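Local atomic coordinates of methanol--corrinoid protein co-methyltransferase (Methanosarcina barkeri, PDB entry 2I2X), a protein that catalyses the transfer of the methyl group of methanol to the cob(I)amide cofactor carried by its partner corrinoid protein MtaC, a step of methanogenesis. Residues E134-R139 and G168-D173; D128-R133 and S193-L198; L185-C190 and C220-T225; K446-S449 and V453-P456; L198-I203 and L255-A260. All blocks are in the same frame, centred on the assembly; numbering follows the deposited sequence.

Contact 1 of 5, residues E134-R139 and G168-D173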
# COMPACT_ATOMS: atom_id res chain seq x y z
N GLU A 134 -16.11 24.96 -20.65
CA GLU A 134 -17.53 25.21 -20.38
C GLU A 134 -18.46 23.99 -20.52
O GLU A 134 -19.33 23.81 -19.69
CB GLU A 134 -18.10 26.44 -21.12
CG GLU A 134 -17.41 26.85 -22.45
CD GLU A 134 -16.06 27.57 -22.25
OE1 GLU A 134 -15.13 27.33 -23.06
OE2 GLU A 134 -15.92 28.37 -21.28
N PHE A 135 -18.28 23.17 -21.55
CA PHE A 135 -19.15 21.99 -21.72
C PHE A 135 -18.58 20.76 -22.40
O PHE A 135 -17.51 20.79 -23.02
CB PHE A 135 -20.51 22.30 -22.40
CG PHE A 135 -20.65 23.68 -22.94
CD1 PHE A 135 -20.08 24.03 -24.15
CD2 PHE A 135 -21.44 24.62 -22.26
CE1 PHE A 135 -20.24 25.32 -24.67
CE2 PHE A 135 -21.62 25.90 -22.75
CZ PHE A 135 -21.02 26.26 -23.96
N LEU A 136 -19.35 19.68 -22.27
CA LEU A 136 -19.09 18.45 -22.98
C LEU A 136 -19.18 18.76 -24.45
O LEU A 136 -19.96 19.63 -24.87
CB LEU A 136 -20.10 17.37 -22.60
CG LEU A 136 -20.05 16.79 -21.18
CD1 LEU A 136 -21.15 15.74 -20.95
CD2 LEU A 136 -18.67 16.20 -20.86
N GLN A 137 -18.38 18.04 -25.22
CA GLN A 137 -18.35 18.13 -26.66
C GLN A 137 -18.17 16.74 -27.23
O GLN A 137 -17.19 16.43 -27.90
CB GLN A 137 -17.21 19.04 -27.08
CG GLN A 137 -17.49 20.50 -26.76
CD GLN A 137 -16.64 21.43 -27.58
OE1 GLN A 137 -17.15 22.13 -28.47
NE2 GLN A 137 -15.31 21.42 -27.33
N LEU A 138 -19.16 15.91 -26.95
CA LEU A 138 -19.06 14.48 -27.17
C LEU A 138 -18.97 14.11 -28.63
O LEU A 138 -18.50 13.03 -28.96
CB LEU A 138 -20.24 13.77 -26.53
CG LEU A 138 -20.45 13.91 -25.03
CD1 LEU A 138 -21.62 13.03 -24.62
CD2 LEU A 138 -19.19 13.54 -24.23
N ARG A 139 -19.42 15.01 -29.50
CA ARG A 139 -19.40 14.80 -30.95
C ARG A 139 -18.64 15.90 -31.68
O ARG A 139 -18.65 15.97 -32.90
CB ARG A 139 -20.82 14.64 -31.48
CG ARG A 139 -21.55 13.50 -30.76
CD ARG A 139 -23.04 13.39 -31.06
NE ARG A 139 -23.55 12.27 -30.28
CZ ARG A 139 -24.47 11.41 -30.70
NH1 ARG A 139 -25.04 11.56 -31.90
NH2 ARG A 139 -24.84 10.41 -29.90
N GLY A 168 -23.53 11.70 -20.11
CA GLY A 168 -24.50 11.91 -19.03
C GLY A 168 -23.91 12.49 -17.75
O GLY A 168 -24.63 12.70 -16.76
N LYS A 169 -22.61 12.75 -17.74
CA LYS A 169 -21.93 13.27 -16.56
C LYS A 169 -22.54 14.59 -16.03
O LYS A 169 -22.74 14.75 -14.82
CB LYS A 169 -20.43 13.42 -16.89
CG LYS A 169 -19.57 14.12 -15.87
CD LYS A 169 -18.09 13.92 -16.19
CE LYS A 169 -17.50 15.04 -17.03
NZ LYS A 169 -16.83 16.06 -16.20
N GLU A 170 -22.85 15.52 -16.94
CA GLU A 170 -23.33 16.85 -16.56
C GLU A 170 -24.69 16.81 -15.86
O GLU A 170 -24.90 17.52 -14.87
CB GLU A 170 -23.32 17.81 -17.78
CG GLU A 170 -24.50 17.69 -18.81
CD GLU A 170 -24.58 16.33 -19.56
OE1 GLU A 170 -24.81 15.28 -18.90
OE2 GLU A 170 -24.46 16.32 -20.80
N VAL A 171 -25.61 15.98 -16.35
CA VAL A 171 -26.90 15.86 -15.70
C VAL A 171 -26.83 15.04 -14.41
O VAL A 171 -27.54 15.34 -13.45
CB VAL A 171 -28.01 15.34 -16.65
CG1 VAL A 171 -29.35 15.24 -15.92
CG2 VAL A 171 -28.13 16.25 -17.85
N PHE A 172 -25.97 14.02 -14.40
CA PHE A 172 -25.69 13.25 -13.18
C PHE A 172 -25.19 14.14 -12.04
O PHE A 172 -25.68 14.04 -10.90
CB PHE A 172 -24.69 12.10 -13.42
CG PHE A 172 -24.14 11.53 -12.13
CD1 PHE A 172 -24.81 10.50 -11.47
CD2 PHE A 172 -23.01 12.09 -11.54
CE1 PHE A 172 -24.36 10.02 -10.27
CE2 PHE A 172 -22.55 11.62 -10.32
CZ PHE A 172 -23.23 10.57 -9.69
N ASP A 173 -24.21 14.99 -12.33
CA ASP A 173 -23.60 15.85 -11.29
C ASP A 173 -24.61 16.76 -10.62
O ASP A 173 -24.55 16.98 -9.40
CB ASP A 173 -22.49 16.70 -11.87
CG ASP A 173 -21.21 15.92 -12.10
OD1 ASP A 173 -20.99 14.86 -11.46
OD2 ASP A 173 -20.41 16.41 -12.92
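L136 reaches from the loop 134-139 to the first turn of the helix that begins at K169, and its two methyl branches meet two different side chains. The apolar part is slight: CD2 of L136 lies 4.2 Å from K169 CE, on a lysine chain bent at both chi3 and chi4. The other branch meets a polar group, with L136 CD1 3.4 Å from E170 OE2, a van der Waals approach of methyl to carboxylate. No hydrogen bond or salt bridge crosses between the segments. The glutamate CG sits between the backbone N and the carbonyl carbon (chi1 79°), folding the carboxylate back so that E170 OE1 accepts V171 N at 2.8 Å through its anti lone pair. Y459 OH binds E170 OE2 as well as G168 N, fixing the carboxylate beside the leucine. G168 is the N-cap, and its positive phi suits a glycine. The K169 side chain comes within about 3 Å of the bound cobamide at its nearest atoms and packs on V135 of a neighbouring subunit; D173 OD2, also in the cobamide pocket, bonds the cofactor weakly. The contact thus joins the loop between strand 119-126 and helix 143-155 to helix 169-176, with L138 resting on helix 181-210 and F172 on helices 181-210 and 220-230.

Contact 2 of 5, residues D128-R133 and S193-L198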
# COMPACT_ATOMS: atom_id res chain seq x y z
N ASP A 128 -11.15 10.43 -21.78
CA ASP A 128 -12.29 11.01 -22.49
C ASP A 128 -12.06 12.48 -22.60
O ASP A 128 -12.42 13.25 -21.72
CB ASP A 128 -13.65 10.72 -21.83
CG ASP A 128 -14.82 10.88 -22.82
OD1 ASP A 128 -14.64 11.61 -23.82
OD2 ASP A 128 -15.92 10.30 -22.60
N ILE A 129 -11.43 12.87 -23.70
CA ILE A 129 -11.03 14.25 -23.93
C ILE A 129 -12.14 15.12 -24.56
O ILE A 129 -11.93 16.31 -24.77
CB ILE A 129 -9.75 14.30 -24.80
CG1 ILE A 129 -9.99 13.63 -26.17
CG2 ILE A 129 -8.62 13.65 -24.09
CD1 ILE A 129 -8.89 13.90 -27.21
N ARG A 130 -13.31 14.54 -24.85
CA ARG A 130 -14.40 15.25 -25.54
C ARG A 130 -15.11 16.29 -24.65
O ARG A 130 -16.31 16.20 -24.40
CB ARG A 130 -15.41 14.25 -26.11
CG ARG A 130 -14.82 13.21 -27.07
CD ARG A 130 -15.80 12.08 -27.37
NE ARG A 130 -16.27 11.42 -26.15
CZ ARG A 130 -17.45 10.82 -26.02
NH1 ARG A 130 -18.34 10.77 -27.03
NH2 ARG A 130 -17.76 10.26 -24.85
N GLU A 131 -14.34 17.26 -24.18
CA GLU A 131 -14.83 18.30 -23.26
C GLU A 131 -13.92 19.55 -23.31
O GLU A 131 -12.72 19.43 -23.57
CB GLU A 131 -14.89 17.73 -21.85
CG GLU A 131 -15.28 18.73 -20.80
CD GLU A 131 -15.66 18.10 -19.49
OE1 GLU A 131 -14.81 17.40 -18.89
OE2 GLU A 131 -16.81 18.34 -19.04
N ASN A 132 -14.49 20.75 -23.12
CA ASN A 132 -13.70 21.96 -22.89
C ASN A 132 -14.10 22.53 -21.57
O ASN A 132 -14.91 21.93 -20.87
CB ASN A 132 -13.83 23.01 -24.00
CG ASN A 132 -15.28 23.42 -24.30
OD1 ASN A 132 -15.69 23.43 -25.47
ND2 ASN A 132 -16.05 23.77 -23.26
N ARG A 133 -13.54 23.69 -21.24
CA ARG A 133 -13.80 24.37 -19.97
C ARG A 133 -15.30 24.60 -19.66
O ARG A 133 -15.71 24.44 -18.52
CB ARG A 133 -12.99 25.68 -19.94
CG ARG A 133 -13.50 26.78 -19.01
CD ARG A 133 -12.31 27.55 -18.48
NE ARG A 133 -12.56 28.93 -18.03
CZ ARG A 133 -13.28 29.28 -16.96
NH1 ARG A 133 -13.91 28.38 -16.21
NH2 ARG A 133 -13.39 30.56 -16.66
N SER A 193 -26.26 5.51 -21.98
CA SER A 193 -26.37 4.41 -22.93
C SER A 193 -26.22 4.86 -24.41
O SER A 193 -25.58 4.18 -25.23
CB SER A 193 -27.70 3.68 -22.71
OG SER A 193 -27.71 2.93 -21.48
N ILE A 194 -26.78 6.02 -24.73
CA ILE A 194 -26.72 6.53 -26.09
C ILE A 194 -25.24 6.84 -26.47
O ILE A 194 -24.76 6.46 -27.54
CB ILE A 194 -27.69 7.78 -26.27
CG1 ILE A 194 -29.15 7.36 -26.24
CG2 ILE A 194 -27.42 8.54 -27.54
CD1 ILE A 194 -30.05 8.42 -25.63
N ASP A 195 -24.50 7.50 -25.57
CA ASP A 195 -23.11 7.85 -25.87
C ASP A 195 -22.25 6.59 -25.93
O ASP A 195 -21.36 6.49 -26.79
CB ASP A 195 -22.55 8.85 -24.85
CG ASP A 195 -21.13 9.30 -25.18
OD1 ASP A 195 -20.91 10.06 -26.17
OD2 ASP A 195 -20.22 8.88 -24.42
N MET A 196 -22.56 5.62 -25.06
CA MET A 196 -21.81 4.39 -25.01
C MET A 196 -21.88 3.68 -26.35
O MET A 196 -20.87 3.16 -26.83
CB MET A 196 -22.36 3.48 -23.92
CG MET A 196 -21.99 3.86 -22.52
SD MET A 196 -20.27 3.52 -22.13
CE MET A 196 -20.22 1.73 -22.19
N GLU A 197 -23.06 3.65 -26.96
CA GLU A 197 -23.16 3.00 -28.26
C GLU A 197 -22.36 3.67 -29.40
O GLU A 197 -21.82 2.98 -30.25
CB GLU A 197 -24.60 2.78 -28.66
CG GLU A 197 -24.70 2.02 -29.98
CD GLU A 197 -26.03 2.18 -30.67
OE1 GLU A 197 -26.28 1.38 -31.59
OE2 GLU A 197 -26.81 3.10 -30.29
N LEU A 198 -22.28 5.00 -29.40
CA LEU A 198 -21.51 5.73 -30.40
C LEU A 198 -20.06 5.30 -30.30
O LEU A 198 -19.49 4.70 -31.22
CB LEU A 198 -21.58 7.24 -30.12
CG LEU A 198 -21.42 8.36 -31.17
CD1 LEU A 198 -20.60 9.50 -30.58
CD2 LEU A 198 -20.84 7.94 -32.52
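R130 turns its CG anti to its own carbonyl carbon and its chain bends at chi3, while D195 sends CG anti to its backbone N (chi1 -177°); the two chains meet head-on from opposite directions. The guanidinium grips the carboxylate end-on with two nitrogens. R130 NH1 donates to D195 OD1 at 2.8 Å, and R130 NH2 reaches D195 OD2 at 2.9 Å along an almost straight line (176°). Both oxygens use their syn lone pairs, and the two flat groups are nearly coplanar, 23° apart. A second aspartate takes the side of the guanidinium: R130 NE bonds D128 OD1 at 2.8 Å, and NH2 of R130 meets D128 OD2 at 2.9 Å on its syn side. R130 NH2 is therefore shared between the two acids. D128 OD2 and D195 OD2 stand 4.9 Å apart, and the arginine's charge probably offsets their mutual repulsion. M166 N, a second-shell donor to D128 OD2, positions that aspartate. L138 O takes a further bond from R130 NH1; NE, NH1 and NH2 each have acceptors, which probably restrains rotation of the guanidinium. The methyl L198 CD1 lies near the guanidinium plane, 4.4 Å from R130 NH1, a loose van der Waals neighbour. Y143 and F146 of helix 143-155 also pack on the arginine. The whole is a buried Asp-Arg-Asp salt-bridge network, with R130 at the centre of an inverse gamma turn, and it ties the loop after barrel strand 119-126 to helix 181-210 on the outside of the TIM barrel.

Contact 3 of 5, residues L185-C190 and C220-T225. With ZN (zinc ion), chain Q.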
# COMPACT_ATOMS: atom_id res chain seq x y z
N LEU A 185 -31.68 8.15 -13.37
CA LEU A 185 -32.16 7.27 -14.46
C LEU A 185 -31.88 7.81 -15.86
O LEU A 185 -31.45 7.08 -16.77
CB LEU A 185 -33.65 7.02 -14.33
CG LEU A 185 -34.23 5.63 -14.67
CD1 LEU A 185 -35.70 5.70 -14.90
CD2 LEU A 185 -33.56 4.96 -15.86
N TYR A 186 -32.07 9.12 -16.02
CA TYR A 186 -31.92 9.71 -17.32
C TYR A 186 -30.45 9.85 -17.68
O TYR A 186 -30.03 9.40 -18.76
CB TYR A 186 -32.66 11.06 -17.36
CG TYR A 186 -32.57 11.82 -18.65
CD1 TYR A 186 -33.12 11.32 -19.84
CD2 TYR A 186 -31.98 13.10 -18.69
CE1 TYR A 186 -33.08 12.07 -21.04
CE2 TYR A 186 -31.92 13.85 -19.89
CZ TYR A 186 -32.48 13.33 -21.04
OH TYR A 186 -32.40 14.05 -22.19
N SER A 187 -29.67 10.47 -16.80
CA SER A 187 -28.23 10.67 -17.02
C SER A 187 -27.47 9.39 -17.28
O SER A 187 -26.74 9.28 -18.26
CB SER A 187 -27.55 11.42 -15.87
OG SER A 187 -27.90 10.86 -14.63
N ILE A 188 -27.68 8.41 -16.42
CA ILE A 188 -26.91 7.18 -16.51
C ILE A 188 -27.54 6.21 -17.51
O ILE A 188 -26.91 5.78 -18.49
CB ILE A 188 -26.77 6.47 -15.10
CG1 ILE A 188 -26.23 7.45 -14.04
CG2 ILE A 188 -25.95 5.22 -15.22
CD1 ILE A 188 -26.32 6.91 -12.62
N GLY A 189 -28.78 5.85 -17.25
CA GLY A 189 -29.50 4.90 -18.09
C GLY A 189 -29.72 5.37 -19.52
O GLY A 189 -29.49 4.63 -20.45
N CYS A 190 -30.13 6.62 -19.72
CA CYS A 190 -30.48 7.05 -21.07
C CYS A 190 -29.34 7.73 -21.80
O CYS A 190 -28.82 7.20 -22.80
CB CYS A 190 -31.76 7.88 -21.05
SG CYS A 190 -33.12 6.99 -20.20
N CYS A 220 -17.57 5.01 -13.99
CA CYS A 220 -16.82 5.76 -12.98
C CYS A 220 -17.32 7.19 -12.78
O CYS A 220 -17.48 7.65 -11.66
CB CYS A 220 -15.36 5.84 -13.35
SG CYS A 220 -14.30 6.04 -11.85
N ALA A 221 -17.57 7.86 -13.90
CA ALA A 221 -17.94 9.27 -13.91
C ALA A 221 -19.29 9.53 -13.25
O ALA A 221 -19.60 10.67 -12.93
CB ALA A 221 -17.88 9.83 -15.33
N GLN A 222 -20.07 8.48 -13.02
CA GLN A 222 -21.41 8.62 -12.43
C GLN A 222 -21.55 7.73 -11.22
O GLN A 222 -21.46 8.22 -10.11
CB GLN A 222 -22.55 8.35 -13.47
CG GLN A 222 -22.57 9.31 -14.69
CD GLN A 222 -23.39 8.76 -15.87
OE1 GLN A 222 -23.35 7.57 -16.17
NE2 GLN A 222 -24.14 9.63 -16.52
N ALA A 223 -21.76 6.43 -11.40
CA ALA A 223 -21.81 5.52 -10.25
C ALA A 223 -20.64 5.65 -9.19
O ALA A 223 -20.94 5.72 -7.98
CB ALA A 223 -22.02 4.07 -10.69
N ASN A 224 -19.36 5.73 -9.60
CA ASN A 224 -18.32 5.88 -8.57
C ASN A 224 -18.38 7.22 -7.86
O ASN A 224 -18.16 7.28 -6.64
CB ASN A 224 -16.87 5.49 -9.01
CG ASN A 224 -16.72 3.96 -9.35
OD1 ASN A 224 -17.50 3.09 -8.86
ND2 ASN A 224 -15.72 3.65 -10.22
N THR A 225 -18.72 8.29 -8.60
CA THR A 225 -18.92 9.60 -7.99
C THR A 225 -20.00 9.51 -6.90
O THR A 225 -19.82 10.01 -5.78
CB THR A 225 -19.25 10.74 -9.00
OG1 THR A 225 -18.19 10.91 -9.96
CG2 THR A 225 -19.43 12.10 -8.24
ZN ZN Q . -12.51 5.07 -12.76
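Q222 and I188 slide past each other in opposite directions, the glutamine stretched out beyond CG along the branched isoleucine. I188 CG1 lies 3.8 Å from Q222 CB and 3.6 Å from Q222 OE1, while I188 CG2 also stands 3.6 Å from OE1, so the hydrocarbon borders both the stem and the amide oxygen. The other end of the amide points to the backbone of the helix opposite: Q222 NE2 gives S187 O a weak hydrogen bond of 3.1 Å, and probably bonds G168 O as well. Replacing Q222 with an alanine would probably leave S187 O and G168 O without this donor and open a gap beside I188. Two residues earlier, C220 swings SG anti to its backbone N (chi1 -154°) and binds the zinc ion at 2.2 Å, in company with E164 and C269. N224 ND2 donates to C220 SG at 3.2 Å and also bonds C269 O; C220 SG lies near the amide plane of N224. Thus one helical turn, with A221 and T225 touching the cobamide, has two faces: an amide that meets helix 181-210 through a weak bond and the I188 packing, and a sulfur whose position is restrained by both zinc and the N224 bond.

Contact 4 of 5, residues K446-S449 and V453-P456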
# COMPACT_ATOMS: atom_id res chain seq x y z
N LYS A 446 -37.09 19.22 -19.03
CA LYS A 446 -36.67 19.49 -17.64
C LYS A 446 -35.17 19.84 -17.46
O LYS A 446 -34.86 20.87 -16.87
CB LYS A 446 -37.10 18.37 -16.69
CG LYS A 446 -36.60 18.50 -15.25
CD LYS A 446 -37.01 17.25 -14.44
CE LYS A 446 -36.54 17.34 -13.01
NZ LYS A 446 -37.34 18.27 -12.19
N TYR A 447 -34.25 19.04 -18.00
CA TYR A 447 -32.80 19.34 -17.86
C TYR A 447 -32.25 20.46 -18.76
O TYR A 447 -31.27 21.12 -18.41
CB TYR A 447 -31.92 18.06 -17.81
CG TYR A 447 -32.44 17.20 -16.70
CD1 TYR A 447 -32.30 17.59 -15.37
CD2 TYR A 447 -33.18 16.05 -16.97
CE1 TYR A 447 -32.85 16.86 -14.34
CE2 TYR A 447 -33.74 15.31 -15.95
CZ TYR A 447 -33.57 15.72 -14.63
OH TYR A 447 -34.11 14.97 -13.60
N LYS A 448 -32.91 20.71 -19.89
CA LYS A 448 -32.61 21.92 -20.66
C LYS A 448 -32.82 23.17 -19.80
O LYS A 448 -31.99 24.07 -19.77
CB LYS A 448 -33.50 21.98 -21.87
CG LYS A 448 -32.89 21.40 -23.12
CD LYS A 448 -33.98 21.36 -24.20
CE LYS A 448 -33.58 22.16 -25.44
NZ LYS A 448 -34.03 21.43 -26.68
N SER A 449 -33.92 23.21 -19.07
CA SER A 449 -34.26 24.35 -18.26
C SER A 449 -33.41 24.38 -16.97
O SER A 449 -32.87 25.43 -16.61
CB SER A 449 -35.77 24.33 -17.97
OG SER A 449 -36.12 25.20 -16.91
N VAL A 453 -25.47 23.87 -18.57
CA VAL A 453 -24.36 23.26 -19.30
C VAL A 453 -24.78 22.07 -20.17
O VAL A 453 -23.96 21.58 -20.94
CB VAL A 453 -23.16 22.82 -18.36
CG1 VAL A 453 -22.42 24.04 -17.75
CG2 VAL A 453 -23.61 21.86 -17.27
N PHE A 454 -26.04 21.62 -20.04
CA PHE A 454 -26.58 20.47 -20.78
C PHE A 454 -26.77 20.82 -22.25
O PHE A 454 -27.52 21.74 -22.58
CB PHE A 454 -27.89 19.99 -20.12
CG PHE A 454 -28.63 18.86 -20.87
CD1 PHE A 454 -27.97 17.75 -21.36
CD2 PHE A 454 -30.01 18.91 -21.02
CE1 PHE A 454 -28.65 16.73 -22.02
CE2 PHE A 454 -30.70 17.90 -21.69
CZ PHE A 454 -30.02 16.81 -22.19
N LYS A 455 -26.08 20.11 -23.14
CA LYS A 455 -26.18 20.39 -24.57
C LYS A 455 -26.76 19.16 -25.22
O LYS A 455 -26.05 18.18 -25.44
CB LYS A 455 -24.83 20.70 -25.20
CG LYS A 455 -24.12 21.95 -24.67
CD LYS A 455 -24.94 23.19 -24.89
CE LYS A 455 -24.20 24.42 -24.44
NZ LYS A 455 -25.14 25.48 -23.90
N PRO A 456 -28.07 19.20 -25.54
CA PRO A 456 -28.74 18.05 -26.14
C PRO A 456 -28.07 17.51 -27.41
O PRO A 456 -28.19 16.31 -27.72
CB PRO A 456 -30.16 18.59 -26.41
CG PRO A 456 -30.34 19.64 -25.36
CD PRO A 456 -29.00 20.32 -25.30
O HOH W 1 -29.63 23.29 -21.25
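F454 sets CD2 against Y447 and K448, where the chain leaving helix 436-450 folds back on the helix's C-terminal turns, away from the metal and cobamide sites. The apolar side-chain pair is Y447 CB with F454 CD2, 3.8 Å apart; the backbone comes nearer still, Y447 C lying 3.5 Å from F454 CD2. With CG anti to its backbone N (chi1 175°), the phenylalanine carries its ring to the helix; K448 N lies at the ring edge, in plane, 3.6 Å from F454 CD2. Beside it K448 and P456 cross at about a right angle, CG to CG at 3.8 Å, and P456 CG also sits above one face of the F454 ring, toward its rim. An alanine in place of F454 would probably open a gap beside Y447 CB and the K448 backbone and leave P456 CG without the ring face. The polar link is a water, 2.9 Å from K448 O and 2.9 Å from F454 O, though further acceptors compete for its protons. Y447 OH is hydrogen-bonded to D180 OD2. In chemical terms the loop is held to its helix by a buried ring, an aliphatic K448-P456 contact at the exposed margin, and a water bridging two carbonyls.

Contact 5 of 5, residues L198-I203 and L255-A260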
# COMPACT_ATOMS: atom_id res chain seq x y z
N LEU A 198 -22.28 5.00 -29.40
CA LEU A 198 -21.51 5.73 -30.40
C LEU A 198 -20.06 5.30 -30.30
O LEU A 198 -19.49 4.70 -31.22
CB LEU A 198 -21.58 7.24 -30.12
CG LEU A 198 -21.42 8.36 -31.17
CD1 LEU A 198 -20.60 9.50 -30.58
CD2 LEU A 198 -20.84 7.94 -32.52
N ILE A 199 -19.46 5.58 -29.15
CA ILE A 199 -18.03 5.38 -28.98
C ILE A 199 -17.57 3.92 -29.09
O ILE A 199 -16.54 3.64 -29.72
CB ILE A 199 -17.55 6.04 -27.68
CG1 ILE A 199 -18.22 5.40 -26.47
CG2 ILE A 199 -17.87 7.54 -27.74
CD1 ILE A 199 -17.70 5.91 -25.17
N TRP A 200 -18.34 2.99 -28.53
CA TRP A 200 -17.91 1.59 -28.54
C TRP A 200 -18.00 0.91 -29.90
O TRP A 200 -17.26 -0.04 -30.18
CB TRP A 200 -18.53 0.79 -27.38
CG TRP A 200 -17.78 1.16 -26.09
CD1 TRP A 200 -18.21 2.04 -25.10
CD2 TRP A 200 -16.46 0.75 -25.71
NE1 TRP A 200 -17.23 2.17 -24.14
CE2 TRP A 200 -16.15 1.40 -24.49
CE3 TRP A 200 -15.52 -0.12 -26.28
CZ2 TRP A 200 -14.93 1.19 -23.82
CZ3 TRP A 200 -14.30 -0.34 -25.60
CH2 TRP A 200 -14.02 0.32 -24.39
N THR A 201 -18.86 1.42 -30.78
CA THR A 201 -18.93 0.95 -32.14
C THR A 201 -17.64 1.33 -32.83
O THR A 201 -17.00 0.51 -33.48
CB THR A 201 -20.13 1.59 -32.84
OG1 THR A 201 -21.32 1.14 -32.18
CG2 THR A 201 -20.15 1.24 -34.36
N ASP A 202 -17.24 2.58 -32.69
CA ASP A 202 -15.99 3.01 -33.26
C ASP A 202 -14.78 2.34 -32.61
O ASP A 202 -13.86 1.92 -33.34
CB ASP A 202 -15.87 4.51 -33.16
CG ASP A 202 -16.85 5.23 -34.06
OD1 ASP A 202 -17.30 4.65 -35.09
OD2 ASP A 202 -17.16 6.39 -33.73
N ILE A 203 -14.77 2.22 -31.26
CA ILE A 203 -13.61 1.61 -30.56
C ILE A 203 -13.37 0.18 -31.04
O ILE A 203 -12.25 -0.17 -31.37
CB ILE A 203 -13.69 1.69 -29.03
CG1 ILE A 203 -13.52 3.14 -28.57
CG2 ILE A 203 -12.57 0.85 -28.43
CD1 ILE A 203 -14.23 3.52 -27.27
N LEU A 255 -23.24 -2.17 -19.83
CA LEU A 255 -23.52 -3.29 -20.70
C LEU A 255 -23.42 -2.95 -22.20
O LEU A 255 -23.09 -3.82 -23.01
CB LEU A 255 -24.89 -3.87 -20.37
CG LEU A 255 -25.40 -5.01 -21.26
CD1 LEU A 255 -24.59 -6.27 -21.09
CD2 LEU A 255 -26.87 -5.32 -21.00
N VAL A 256 -23.68 -1.69 -22.56
CA VAL A 256 -23.69 -1.26 -23.96
C VAL A 256 -22.37 -1.50 -24.70
O VAL A 256 -22.38 -1.92 -25.87
CB VAL A 256 -24.15 0.26 -24.12
CG1 VAL A 256 -24.00 0.73 -25.53
CG2 VAL A 256 -25.59 0.46 -23.67
N ALA A 257 -21.25 -1.24 -24.04
CA ALA A 257 -19.93 -1.52 -24.60
C ALA A 257 -19.86 -2.92 -25.24
O ALA A 257 -19.34 -3.09 -26.36
CB ALA A 257 -18.88 -1.36 -23.52
N TYR A 258 -20.41 -3.90 -24.54
CA TYR A 258 -20.34 -5.30 -24.96
C TYR A 258 -21.33 -5.56 -26.10
O TYR A 258 -21.00 -6.20 -27.11
CB TYR A 258 -20.50 -6.23 -23.73
CG TYR A 258 -19.51 -5.78 -22.66
CD1 TYR A 258 -18.13 -6.09 -22.77
CD2 TYR A 258 -19.91 -4.92 -21.65
CE1 TYR A 258 -17.21 -5.58 -21.85
CE2 TYR A 258 -19.01 -4.41 -20.75
CZ TYR A 258 -17.67 -4.75 -20.85
OH TYR A 258 -16.80 -4.22 -19.90
N GLU A 259 -22.54 -5.01 -25.94
CA GLU A 259 -23.54 -5.04 -27.00
C GLU A 259 -22.92 -4.49 -28.27
O GLU A 259 -23.16 -5.01 -29.35
CB GLU A 259 -24.78 -4.24 -26.58
CG GLU A 259 -25.63 -5.05 -25.62
CD GLU A 259 -26.75 -4.30 -24.95
OE1 GLU A 259 -26.70 -3.04 -24.88
OE2 GLU A 259 -27.70 -4.98 -24.48
N ALA A 260 -22.08 -3.47 -28.13
CA ALA A 260 -21.56 -2.76 -29.28
C ALA A 260 -20.20 -3.25 -29.69
O ALA A 260 -19.51 -2.59 -30.46
CB ALA A 260 -21.52 -1.25 -29.01
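Two neighbouring helices of the outer layer of the TIM barrel, 181-210 and 240-259, meet here, and the contact turns on an alanine CH-pi interaction with a tryptophan. A257 CB stands 3.7 Å from the centroid of the five-membered ring of W200, only 6° off the ring normal, so the methyl sits squarely over that face. A257 CA lies 3.7 Å from W200 CG. On the opposite face, I203 CD1 of the tryptophan's own helix lies 3.8 Å above the ring plane, over its centre, and the indole is sandwiched between the two aliphatic groups. CG of the tryptophan is anti to its carbonyl carbon (chi1 -76°), which brings the ring against A257, and W200 NE1 is hydrogen-bonded to D217 OD2. One turn further on, A260 is the first residue to leave the helical conformation; its CB packs 4.0 Å from W200 CB and 4.0 Å from T201 OG1, a hydroxyl whose polar partner is E197 O. With alanines at both positions the backbones come close, the CA atoms of W200 and A257 being 5.4 Å apart. Helix 143-155 flanks the other side of helix 181-210 through L198, I199 and I203. Two carbonyl oxygens, W200 O and A260 O, come within 3.4 Å, two acceptors that cannot bond; S204 OG binds W200 O and, weakly, A260 O.

Overall arrangement
Helix 181-210 runs through the set: contacts 3, 2 and 5 use successive parts of it, with L198 shared by the last two. Contacts 1 and 2 are the closest pair, centres about 8 Å apart, joined by backbone bonding of R130 with Q137 in one loop; along the chain contact 1 is nested inside contact 2. Contact 3 crosses both 2 and 5, and contact 4, near the C-terminus, comes last, yet its centre is only about 10 Å from that of contact 1. Contacts 4 and 5 lie farthest apart, about 25 Å between centres. Contacts 1 to 4 bind loop, helices and C-terminal segment together, contacts 1 and 3 carrying cobamide-pocket residues and contact 3 a zinc ligand; contact 5 extends this along helix 181-210.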